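Local structure of PcyX_EBK42635 (Marine metagenome, 5OWG) at residues A[15-20]-A[72-77]; A[89-94]-A[171-176]; A[24-29]-A[50-55]; A[58-63]-A[78-83]. The protein probably catalyses the ferredoxin-dependent four-electron reduction of biliverdin to phycoerythrobilin, as a member of the ferredoxin-dependent bilin reductases. One frame throughout, in Å; residues are numbered along the deposited sequence.

All four contacts meet on one six-stranded antiparallel sheet. Contact 4 pairs two of its central strands, and the other three seat helices on the face that carries Ala60, Leu62, Leu78 and Leu80. Contacts 1 and 3 lie on the same helix, 14-28, with centres about 18 Å apart, while contact 2 brings in helix 161-179. The centres of contacts 3 and 4 are about 9 Å apart, and those of contacts 2 and 4 about 10 Å; they join directly, Trp52 N with Ala60 O and Tyr91 O with Leu80 N. In related reductases the bilin lies between the sheet and the C-terminal helices, here probably on the side of His61, Cys79 and Phe81.

Contact 1: residues A[15-20]-A[72-77]; sequences IKWKDE and GLWMAH
Ile15, Trp17 and Lys18 of helix 14-28 converge on Trp74 and Ala76 of strand 73-82, two residues that share one face of the sheet. The helix runs roughly along the strand, their short axes crossing at 28°. Trp74 takes the largest part. Its CG stands trans to the backbone N (chi1 -169°), which carries the indole out from the sheet to the start of the helix. There the delta carbon of Ile15 meets the pyrrole side of the indole obliquely. Ile15 CD1 is modelled only 3.1 Å from Trp74 NE1, shorter than a normal apolar contact and so doubtful in detail; a methyl cannot accept the N-H, and the contact is apolar.

The benzo end of the same indole has different neighbours. Lys18 CD comes to its edge, 4.0 Å from Trp74 CZ2. The lysine is extended as far as CD and then folds back at its last two torsions, which brings NZ to Asp19 OD1 at 2.9 Å in a salt bridge within the helix. Beside it, Trp17 CZ3 also reaches that edge, 4.1 Å from Trp74 CH2, and the same carbon rests against Ala76 CB at 3.6 Å. Beyond these atoms the Trp17 ring meets that of Phe93 and packs against Cys166 and Ala169 of helix 161-179, so it fills the junction of both helices with the sheet.

The interface is therefore held by dispersion and the exclusion of water: the lysine contributes its methylene chain to the indole edge, while its charge is spent along the helix surface.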
# COMPACT_ATOMS: atom_id res chain seq x y z
N ILE A 15 -6.97 8.04 11.60
CA ILE A 15 -5.66 8.17 12.24
C ILE A 15 -5.39 6.97 13.13
O ILE A 15 -4.25 6.49 13.22
CB ILE A 15 -5.60 9.49 13.04
CG1 ILE A 15 -6.14 10.66 12.21
CG2 ILE A 15 -4.17 9.77 13.47
CD1 ILE A 15 -5.53 10.79 10.83
N LYS A 16 -6.42 6.46 13.80
CA LYS A 16 -6.27 5.24 14.58
C LYS A 16 -5.85 4.08 13.69
O LYS A 16 -4.85 3.40 13.95
CB LYS A 16 -7.57 4.91 15.31
CG LYS A 16 -7.53 3.61 16.09
CD LYS A 16 -8.33 3.72 17.37
CE LYS A 16 -8.38 2.40 18.11
NZ LYS A 16 -7.02 1.85 18.39
N TRP A 17 -6.60 3.83 12.62
CA TRP A 17 -6.24 2.78 11.67
C TRP A 17 -4.81 2.95 11.18
O TRP A 17 -4.14 1.96 10.85
CB TRP A 17 -7.21 2.77 10.49
CG TRP A 17 -6.66 2.06 9.29
CD1 TRP A 17 -6.87 0.75 8.95
CD2 TRP A 17 -5.81 2.61 8.28
NE1 TRP A 17 -6.20 0.46 7.78
CE2 TRP A 17 -5.54 1.58 7.36
CE3 TRP A 17 -5.24 3.87 8.07
CZ2 TRP A 17 -4.73 1.78 6.24
CZ3 TRP A 17 -4.44 4.07 6.97
CH2 TRP A 17 -4.19 3.03 6.06
N LYS A 18 -4.32 4.19 11.11
CA LYS A 18 -2.96 4.43 10.63
C LYS A 18 -1.93 4.02 11.66
O LYS A 18 -0.93 3.38 11.32
CB LYS A 18 -2.79 5.90 10.25
CG LYS A 18 -1.44 6.23 9.63
CD LYS A 18 -1.31 7.71 9.29
CE LYS A 18 -1.38 8.60 10.53
NZ LYS A 18 -0.39 8.19 11.57
N ASP A 19 -2.15 4.38 12.93
CA ASP A 19 -1.21 3.99 13.98
C ASP A 19 -1.23 2.49 14.21
O ASP A 19 -0.18 1.87 14.41
CB ASP A 19 -1.52 4.74 15.27
CG ASP A 19 -1.25 6.23 15.16
OD1 ASP A 19 -0.86 6.69 14.06
OD2 ASP A 19 -1.44 6.95 16.16
N GLU A 20 -2.42 1.88 14.18
CA GLU A 20 -2.49 0.42 14.28
C GLU A 20 -1.78 -0.23 13.10
O GLU A 20 -1.13 -1.27 13.25
CB GLU A 20 -3.94 -0.04 14.34
CG GLU A 20 -4.77 0.58 15.46
CD GLU A 20 -4.20 0.33 16.84
OE1 GLU A 20 -3.11 0.87 17.14
OE2 GLU A 20 -4.83 -0.40 17.62
N GLY A 72 -9.54 20.50 2.56
CA GLY A 72 -9.26 19.77 3.79
C GLY A 72 -9.54 18.29 3.67
O GLY A 72 -10.63 17.82 4.01
N LEU A 73 -8.55 17.54 3.19
CA LEU A 73 -8.71 16.11 2.93
C LEU A 73 -7.66 15.31 3.69
O LEU A 73 -6.80 15.85 4.39
CB LEU A 73 -8.63 15.82 1.42
CG LEU A 73 -9.79 16.33 0.56
CD1 LEU A 73 -9.58 15.91 -0.89
CD2 LEU A 73 -11.14 15.84 1.06
N TRP A 74 -7.76 13.99 3.54
CA TRP A 74 -6.91 13.03 4.25
C TRP A 74 -7.05 11.71 3.53
O TRP A 74 -8.16 11.18 3.42
CB TRP A 74 -7.33 12.88 5.72
CG TRP A 74 -6.35 12.11 6.55
CD1 TRP A 74 -5.44 12.63 7.43
CD2 TRP A 74 -6.16 10.69 6.57
NE1 TRP A 74 -4.71 11.62 8.00
CE2 TRP A 74 -5.13 10.42 7.49
CE3 TRP A 74 -6.76 9.61 5.90
CZ2 TRP A 74 -4.69 9.12 7.77
CZ3 TRP A 74 -6.32 8.33 6.17
CH2 TRP A 74 -5.29 8.09 7.10
N MET A 75 -5.94 11.18 3.03
CA MET A 75 -5.96 9.94 2.28
C MET A 75 -4.81 9.06 2.75
O MET A 75 -3.86 9.52 3.38
CB MET A 75 -5.88 10.19 0.77
CG MET A 75 -4.47 10.27 0.19
SD MET A 75 -3.65 8.68 -0.09
CE MET A 75 -4.78 7.87 -1.21
N ALA A 76 -4.91 7.78 2.42
CA ALA A 76 -3.86 6.83 2.75
C ALA A 76 -3.84 5.73 1.70
O ALA A 76 -4.88 5.36 1.15
CB ALA A 76 -4.04 6.24 4.15
N HIS A 77 -2.64 5.23 1.43
CA HIS A 77 -2.43 4.14 0.49
C HIS A 77 -1.47 3.15 1.12
O HIS A 77 -0.45 3.54 1.69
CB HIS A 77 -1.89 4.66 -0.84
CG HIS A 77 -1.32 3.60 -1.73
ND1 HIS A 77 -2.08 2.90 -2.64
CD2 HIS A 77 -0.06 3.12 -1.85
CE1 HIS A 77 -1.31 2.04 -3.28
NE2 HIS A 77 -0.08 2.15 -2.82

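Contact 2: residues A[89-94]-A[171-176]; sequences PIYGFD and SNLNNY
Strand 90-94 and helix 171-176 run nearly antiparallel, at 161° with their axes 10.0 Å apart, and Tyr91 and Tyr176 face each other at the closest backbone approach. Here helix 161-179 packs on the central sheet of the alpha/beta/alpha sandwich characteristic of bilin reductases.

The two tyrosines interlock through the CB of one and the ring of the other. Tyr91 CB sits squarely over the face of the Tyr176 ring, 3.8 Å from its centroid, while the two rings themselves meet obliquely. With CG trans to the backbone N (chi1 180°), the Tyr91 ring is carried along the helix toward Leu173. Leu173 CD1 covers one face of that ring in a CH-pi contact, 4.2 Å from the centroid. Tyr91 CE2 meanwhile lies against the helix backbone, 3.8 Å from Leu173 CA. The phenol of Tyr91 finds its polar partner one turn earlier, at Ala169 O, and His107 makes an edge-to-face contact with the same ring.

Tyr176 reaches in the other direction, past the beginning of the strand, where Phe109 meets its ring edge-to-face. Each buried hydroxyl is thus given a carbonyl, one on the helix and one on the strand side. Tyr176 OH donates to Pro89 O at 3.2 Å, coming in from above the carbonyl plane, 39° out of it. On the outer side of the helix, Asn175 ND2 donates almost straight to Ser171 O, 2.9 Å away. The backbone N of Asn175 reaches that same oxygen from the opposite face.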
# COMPACT_ATOMS: atom_id res chain seq x y z
N PRO A 89 -1.00 -13.14 -3.60
CA PRO A 89 -1.67 -11.92 -4.05
C PRO A 89 -0.97 -10.66 -3.58
O PRO A 89 0.16 -10.71 -3.08
CB PRO A 89 -3.07 -12.05 -3.45
CG PRO A 89 -2.88 -12.89 -2.24
CD PRO A 89 -1.78 -13.85 -2.56
N ILE A 90 -1.63 -9.52 -3.73
CA ILE A 90 -1.10 -8.22 -3.33
C ILE A 90 -2.11 -7.58 -2.39
O ILE A 90 -3.23 -7.25 -2.81
CB ILE A 90 -0.82 -7.32 -4.54
CG1 ILE A 90 0.29 -7.91 -5.41
CG2 ILE A 90 -0.44 -5.90 -4.09
CD1 ILE A 90 0.29 -7.38 -6.83
N TYR A 91 -1.73 -7.42 -1.13
CA TYR A 91 -2.52 -6.60 -0.22
C TYR A 91 -2.57 -5.17 -0.74
O TYR A 91 -1.53 -4.58 -1.05
CB TYR A 91 -1.92 -6.63 1.19
CG TYR A 91 -2.66 -5.79 2.22
CD1 TYR A 91 -2.47 -4.42 2.30
CD2 TYR A 91 -3.52 -6.39 3.12
CE1 TYR A 91 -3.13 -3.66 3.25
CE2 TYR A 91 -4.20 -5.64 4.07
CZ TYR A 91 -4.00 -4.28 4.13
OH TYR A 91 -4.66 -3.53 5.08
N GLY A 92 -3.77 -4.63 -0.85
CA GLY A 92 -3.94 -3.25 -1.27
C GLY A 92 -5.08 -2.61 -0.51
O GLY A 92 -6.18 -3.15 -0.47
N PHE A 93 -4.81 -1.47 0.12
CA PHE A 93 -5.82 -0.72 0.85
C PHE A 93 -5.69 0.74 0.48
O PHE A 93 -4.61 1.33 0.64
CB PHE A 93 -5.68 -0.91 2.36
CG PHE A 93 -6.73 -0.21 3.17
CD1 PHE A 93 -7.98 -0.78 3.37
CD2 PHE A 93 -6.49 1.04 3.72
CE1 PHE A 93 -8.95 -0.14 4.11
CE2 PHE A 93 -7.46 1.69 4.46
CZ PHE A 93 -8.69 1.10 4.66
N ASP A 94 -6.78 1.33 -0.01
CA ASP A 94 -6.80 2.73 -0.42
C ASP A 94 -8.07 3.36 0.12
O ASP A 94 -9.17 2.89 -0.16
CB ASP A 94 -6.73 2.86 -1.94
CG ASP A 94 -5.40 2.39 -2.51
OD1 ASP A 94 -4.35 2.89 -2.06
OD2 ASP A 94 -5.41 1.51 -3.40
N SER A 171 -6.87 -6.11 10.64
CA SER A 171 -6.80 -7.54 10.93
C SER A 171 -6.47 -8.35 9.68
O SER A 171 -5.84 -9.41 9.79
CB SER A 171 -8.13 -8.02 11.52
OG SER A 171 -8.45 -7.29 12.69
N ASN A 172 -6.87 -7.87 8.50
CA ASN A 172 -6.49 -8.54 7.26
C ASN A 172 -5.01 -8.35 6.97
O ASN A 172 -4.40 -9.19 6.29
CB ASN A 172 -7.34 -8.01 6.10
CG ASN A 172 -8.81 -8.35 6.25
OD1 ASN A 172 -9.27 -8.70 7.34
ND2 ASN A 172 -9.56 -8.24 5.16
N LEU A 173 -4.41 -7.27 7.47
CA LEU A 173 -2.98 -7.06 7.32
C LEU A 173 -2.20 -8.04 8.19
O LEU A 173 -1.35 -8.80 7.70
CB LEU A 173 -2.62 -5.62 7.69
CG LEU A 173 -1.14 -5.25 7.69
CD1 LEU A 173 -0.53 -5.40 6.30
CD2 LEU A 173 -0.96 -3.83 8.20
N ASN A 174 -2.46 -8.03 9.50
CA ASN A 174 -1.79 -8.95 10.41
C ASN A 174 -1.87 -10.38 9.91
O ASN A 174 -0.92 -11.16 10.05
CB ASN A 174 -2.42 -8.85 11.81
CG ASN A 174 -1.38 -8.71 12.91
OD1 ASN A 174 -0.22 -9.07 12.74
ND2 ASN A 174 -1.81 -8.19 14.06
N ASN A 175 -3.00 -10.76 9.30
CA ASN A 175 -3.15 -12.10 8.76
C ASN A 175 -2.45 -12.27 7.41
O ASN A 175 -2.01 -13.38 7.09
CB ASN A 175 -4.63 -12.45 8.62
CG ASN A 175 -5.22 -13.00 9.90
OD1 ASN A 175 -5.14 -14.20 10.15
ND2 ASN A 175 -5.79 -12.13 10.72
N TYR A 176 -2.33 -11.20 6.62
CA TYR A 176 -1.60 -11.28 5.36
C TYR A 176 -0.12 -11.52 5.61
O TYR A 176 0.51 -12.36 4.96
CB TYR A 176 -1.81 -10.01 4.54
CG TYR A 176 -0.97 -9.96 3.28
CD1 TYR A 176 -1.45 -10.49 2.08
CD2 TYR A 176 0.30 -9.39 3.28
CE1 TYR A 176 -0.69 -10.45 0.93
CE2 TYR A 176 1.07 -9.35 2.12
CZ TYR A 176 0.56 -9.88 0.95
OH TYR A 176 1.32 -9.84 -0.20

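Contact 3: residues A[24-29]-A[50-55]; sequences VLNNNL and RTWNNR
Trp52 meets Leu25 over its ring face, Asn26 at its edge and Leu29 at its CB, where the end of helix 14-28 settles on strand 47-53 of the bilin reductase sandwich.

The apolar contacts centre on this indole. Leu25 lies across one face, with CD1 3.7 Å from the centroid of the six-membered ring in a CH-pi contact. Its CB rests over the middle of the same indole. Further along, Leu29 CB touches Trp52 CB at 3.5 Å. Leu29 CD2 lies beside the side-chain amide of Asn54; its 3.1 Å to Asn54 ND2 is unusually short and the exact value doubtful.

One polar bond joins the segments. Trp52 NE1 donates to Asn26 OD1 at 3.1 Å, bent to 154°. The oxygen is near the indole edge but slightly off its plane, and the asparagine amide is turned 56° from the ring. Trp52 CZ2 also lies over one face of the Arg50 guanidinium, 3.6 Å from its plane and toward its rim; Arg50 NE forms a salt bridge with Glu31.

Two other amides bind backbone within or next to their own segments. Asn54 OD1 accepts from the backbone N of Tyr56 and Ile57, while Asn28 ND2 donates to Val24 O at 3.1 Å, four residues back.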
# COMPACT_ATOMS: atom_id res chain seq x y z
N VAL A 24 1.69 -2.76 13.33
CA VAL A 24 1.81 -4.09 12.74
C VAL A 24 3.06 -4.18 11.88
O VAL A 24 3.84 -5.14 11.98
CB VAL A 24 0.54 -4.43 11.92
CG1 VAL A 24 0.70 -5.75 11.18
CG2 VAL A 24 -0.67 -4.49 12.84
N LEU A 25 3.29 -3.18 11.03
CA LEU A 25 4.44 -3.23 10.13
C LEU A 25 5.75 -3.20 10.91
O LEU A 25 6.72 -3.87 10.53
CB LEU A 25 4.38 -2.06 9.14
CG LEU A 25 3.21 -2.08 8.15
CD1 LEU A 25 3.12 -0.77 7.40
CD2 LEU A 25 3.34 -3.23 7.16
N ASN A 26 5.80 -2.44 12.01
CA ASN A 26 7.01 -2.40 12.83
C ASN A 26 7.25 -3.73 13.54
O ASN A 26 8.40 -4.06 13.84
CB ASN A 26 6.92 -1.27 13.85
CG ASN A 26 7.07 0.10 13.21
OD1 ASN A 26 7.72 0.25 12.18
ND2 ASN A 26 6.47 1.11 13.83
N ASN A 27 6.19 -4.49 13.83
CA ASN A 27 6.32 -5.73 14.58
C ASN A 27 6.70 -6.93 13.72
O ASN A 27 7.09 -7.96 14.27
CB ASN A 27 5.02 -6.04 15.32
CG ASN A 27 4.93 -5.36 16.67
OD1 ASN A 27 5.58 -4.34 16.91
ND2 ASN A 27 4.13 -5.94 17.56
N ASN A 28 6.59 -6.83 12.40
CA ASN A 28 6.85 -7.95 11.50
C ASN A 28 7.91 -7.65 10.46
O ASN A 28 8.72 -8.53 10.14
CB ASN A 28 5.55 -8.37 10.79
CG ASN A 28 4.54 -8.99 11.73
OD1 ASN A 28 4.38 -10.21 11.76
ND2 ASN A 28 3.86 -8.16 12.51
N LEU A 29 7.93 -6.44 9.92
CA LEU A 29 8.86 -6.04 8.88
C LEU A 29 9.91 -5.09 9.46
O LEU A 29 9.90 -4.76 10.64
CB LEU A 29 8.11 -5.39 7.71
CG LEU A 29 6.94 -6.19 7.15
CD1 LEU A 29 6.11 -5.33 6.22
CD2 LEU A 29 7.45 -7.41 6.43
N ARG A 50 6.50 5.82 3.66
CA ARG A 50 7.35 4.93 4.43
C ARG A 50 7.26 3.53 3.84
O ARG A 50 6.19 3.10 3.42
CB ARG A 50 6.92 4.91 5.90
CG ARG A 50 7.04 6.27 6.58
CD ARG A 50 6.46 6.24 7.98
NE ARG A 50 7.26 5.43 8.89
CZ ARG A 50 6.89 5.10 10.12
NH1 ARG A 50 5.72 5.51 10.60
NH2 ARG A 50 7.68 4.36 10.88
N THR A 51 8.39 2.83 3.82
CA THR A 51 8.45 1.50 3.22
C THR A 51 9.12 0.52 4.17
O THR A 51 10.10 0.86 4.84
CB THR A 51 9.20 1.53 1.89
OG1 THR A 51 10.50 2.12 2.07
CG2 THR A 51 8.42 2.33 0.85
N TRP A 52 8.58 -0.70 4.22
CA TRP A 52 9.15 -1.80 4.98
C TRP A 52 9.35 -2.99 4.06
O TRP A 52 8.80 -3.05 2.95
CB TRP A 52 8.26 -2.24 6.16
CG TRP A 52 7.96 -1.20 7.20
CD1 TRP A 52 8.44 -1.15 8.47
CD2 TRP A 52 7.09 -0.07 7.06
NE1 TRP A 52 7.92 -0.06 9.14
CE2 TRP A 52 7.09 0.62 8.29
CE3 TRP A 52 6.30 0.43 6.01
CZ2 TRP A 52 6.35 1.78 8.50
CZ3 TRP A 52 5.56 1.58 6.23
CH2 TRP A 52 5.59 2.24 7.46
N ASN A 53 10.15 -3.95 4.52
CA ASN A 53 10.24 -5.23 3.84
C ASN A 53 10.81 -6.26 4.81
O ASN A 53 11.38 -5.92 5.84
CB ASN A 53 11.11 -5.15 2.58
CG ASN A 53 12.54 -4.72 2.88
OD1 ASN A 53 13.06 -4.95 3.97
ND2 ASN A 53 13.19 -4.11 1.90
N ASN A 54 10.63 -7.53 4.45
CA ASN A 54 11.31 -8.62 5.14
C ASN A 54 11.59 -9.72 4.12
O ASN A 54 11.36 -9.55 2.92
CB ASN A 54 10.49 -9.13 6.34
CG ASN A 54 9.27 -9.95 5.93
OD1 ASN A 54 9.04 -10.23 4.76
ND2 ASN A 54 8.47 -10.34 6.93
N ARG A 55 12.11 -10.84 4.61
CA ARG A 55 12.47 -11.95 3.73
C ARG A 55 11.33 -12.30 2.78
O ARG A 55 11.56 -12.62 1.61
CB ARG A 55 12.86 -13.17 4.58
CG ARG A 55 12.85 -14.50 3.82
CD ARG A 55 13.40 -15.63 4.68
NE ARG A 55 13.26 -16.94 4.04
CZ ARG A 55 13.48 -18.10 4.64
NH1 ARG A 55 13.85 -18.14 5.92
NH2 ARG A 55 13.32 -19.24 3.98

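Contact 4: residues A[58-63]-A[78-83]; sequences RRAHLD and LCLFPM
A beta hairpin of strands 57-67 and 73-82 gives this contact its frame, and a classic beta bulge marks its open end, where Arg58 and Arg59 both face Phe81. From the bulge toward the turn the pairing is regular and antiparallel. Phe81 N donates to Arg59 O at 2.8 Å, whereas the return bond from Arg59 N to Phe81 O is weak. Beyond it, His61 and Cys79 form a second hydrogen-bonded pair, with His61 N 2.9 Å from Cys79 O. In the non-hydrogen-bonded pair between them, Ala60 CB packs on Leu80 CG at 3.6 Å. Leu62 and Leu78 form the next such pair, their CD1 atoms 4.0 Å apart.

The bulge places Arg58 beside Phe81. Its CG is wedged between the backbone N and the carbonyl carbon (chi1 70°), and the chain then runs straight to NE, alongside the phenylalanine. The guanidinium lies flat on the ring, planes 24° apart, with NH2 3.5 Å from Phe81 CG. Gln196 fixes this pose, accepting from Arg58 NE while its own amide nitrogen donates to Pro82 O. On the other side of Arg58, Met83 bends back until CE is 3.4 Å from Arg58 CB.

Arg59 and His61 share their face with Cys79 and Phe81; Arg59 NE pairs with Glu34, and His61 NE2 bonds to Asn49. On the opposite face Leu80 packs against Leu173 and Tyr176 of helix 161-179, while Ala60 meets Leu29. Such neighbouring strands of an antiparallel meander build the central sheet of the bilin reductase alpha/beta/alpha sandwich.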
# COMPACT_ATOMS: atom_id res chain seq x y z
N ARG A 58 8.92 -8.21 -0.31
CA ARG A 58 9.96 -7.33 -0.84
C ARG A 58 9.63 -5.86 -0.62
O ARG A 58 10.54 -5.05 -0.45
CB ARG A 58 10.18 -7.60 -2.33
CG ARG A 58 9.05 -7.17 -3.26
CD ARG A 58 9.48 -7.29 -4.71
NE ARG A 58 8.40 -6.91 -5.63
CZ ARG A 58 8.17 -5.68 -6.07
NH1 ARG A 58 8.93 -4.66 -5.68
NH2 ARG A 58 7.16 -5.45 -6.90
N ARG A 59 8.35 -5.50 -0.62
CA ARG A 59 7.99 -4.09 -0.49
C ARG A 59 6.64 -3.93 0.19
O ARG A 59 5.65 -4.56 -0.20
CB ARG A 59 7.97 -3.41 -1.86
CG ARG A 59 7.74 -1.91 -1.79
CD ARG A 59 7.95 -1.24 -3.14
NE ARG A 59 7.93 0.22 -3.04
CZ ARG A 59 6.85 0.98 -3.20
NH1 ARG A 59 5.67 0.43 -3.48
NH2 ARG A 59 6.95 2.29 -3.09
N ALA A 60 6.62 -3.09 1.23
CA ALA A 60 5.40 -2.68 1.91
C ALA A 60 5.46 -1.16 2.04
O ALA A 60 6.39 -0.64 2.66
CB ALA A 60 5.27 -3.34 3.28
N HIS A 61 4.48 -0.46 1.47
CA HIS A 61 4.57 0.98 1.26
C HIS A 61 3.35 1.65 1.87
O HIS A 61 2.21 1.34 1.49
CB HIS A 61 4.68 1.29 -0.23
CG HIS A 61 4.69 2.75 -0.56
ND1 HIS A 61 4.30 3.24 -1.79
CD2 HIS A 61 5.04 3.83 0.18
CE1 HIS A 61 4.41 4.55 -1.79
NE2 HIS A 61 4.86 4.94 -0.61
N LEU A 62 3.58 2.59 2.78
CA LEU A 62 2.52 3.38 3.40
C LEU A 62 2.63 4.81 2.92
O LEU A 62 3.62 5.49 3.19
CB LEU A 62 2.61 3.32 4.93
CG LEU A 62 1.55 4.14 5.68
CD1 LEU A 62 0.16 3.53 5.50
CD2 LEU A 62 1.90 4.26 7.15
N ASP A 63 1.60 5.27 2.21
CA ASP A 63 1.53 6.62 1.67
C ASP A 63 0.36 7.34 2.31
O ASP A 63 -0.80 6.95 2.11
CB ASP A 63 1.38 6.59 0.15
CG ASP A 63 0.98 7.93 -0.43
OD1 ASP A 63 1.39 8.97 0.13
OD2 ASP A 63 0.23 7.95 -1.43
N LEU A 78 -1.80 1.86 1.02
CA LEU A 78 -1.00 0.81 1.63
C LEU A 78 -0.98 -0.39 0.69
O LEU A 78 -2.04 -0.91 0.33
CB LEU A 78 -1.55 0.41 3.00
CG LEU A 78 -0.77 -0.66 3.76
CD1 LEU A 78 0.64 -0.19 4.12
CD2 LEU A 78 -1.52 -1.07 5.02
N CYS A 79 0.22 -0.81 0.29
CA CYS A 79 0.38 -1.91 -0.65
C CYS A 79 1.53 -2.78 -0.21
O CYS A 79 2.55 -2.29 0.30
CB CYS A 79 0.64 -1.40 -2.07
SG CYS A 79 0.58 -2.69 -3.31
N LEU A 80 1.38 -4.09 -0.41
CA LEU A 80 2.40 -5.07 -0.06
C LEU A 80 2.64 -6.00 -1.25
O LEU A 80 1.71 -6.67 -1.71
CB LEU A 80 2.00 -5.89 1.17
CG LEU A 80 2.44 -5.38 2.54
CD1 LEU A 80 1.65 -4.15 2.97
CD2 LEU A 80 2.32 -6.48 3.59
N PHE A 81 3.89 -6.04 -1.73
CA PHE A 81 4.30 -7.00 -2.75
C PHE A 81 5.09 -8.13 -2.12
O PHE A 81 6.05 -7.86 -1.38
CB PHE A 81 5.16 -6.31 -3.81
CG PHE A 81 4.38 -5.47 -4.79
CD1 PHE A 81 3.74 -6.05 -5.87
CD2 PHE A 81 4.32 -4.10 -4.64
CE1 PHE A 81 3.03 -5.28 -6.77
CE2 PHE A 81 3.62 -3.32 -5.54
CZ PHE A 81 2.97 -3.91 -6.60
N PRO A 82 4.75 -9.40 -2.36
CA PRO A 82 5.58 -10.49 -1.82
C PRO A 82 6.89 -10.62 -2.57
O PRO A 82 7.14 -9.97 -3.59
CB PRO A 82 4.70 -11.73 -2.02
CG PRO A 82 3.79 -11.37 -3.14
CD PRO A 82 3.53 -9.90 -3.00
N MET A 83 7.76 -11.48 -2.05
CA MET A 83 9.07 -11.70 -2.65
C MET A 83 8.93 -12.50 -3.95
O MET A 83 7.88 -13.06 -4.26
CB MET A 83 10.00 -12.41 -1.66
CG MET A 83 11.49 -12.35 -1.99
SD MET A 83 12.11 -10.67 -2.21
CE MET A 83 11.87 -10.00 -0.57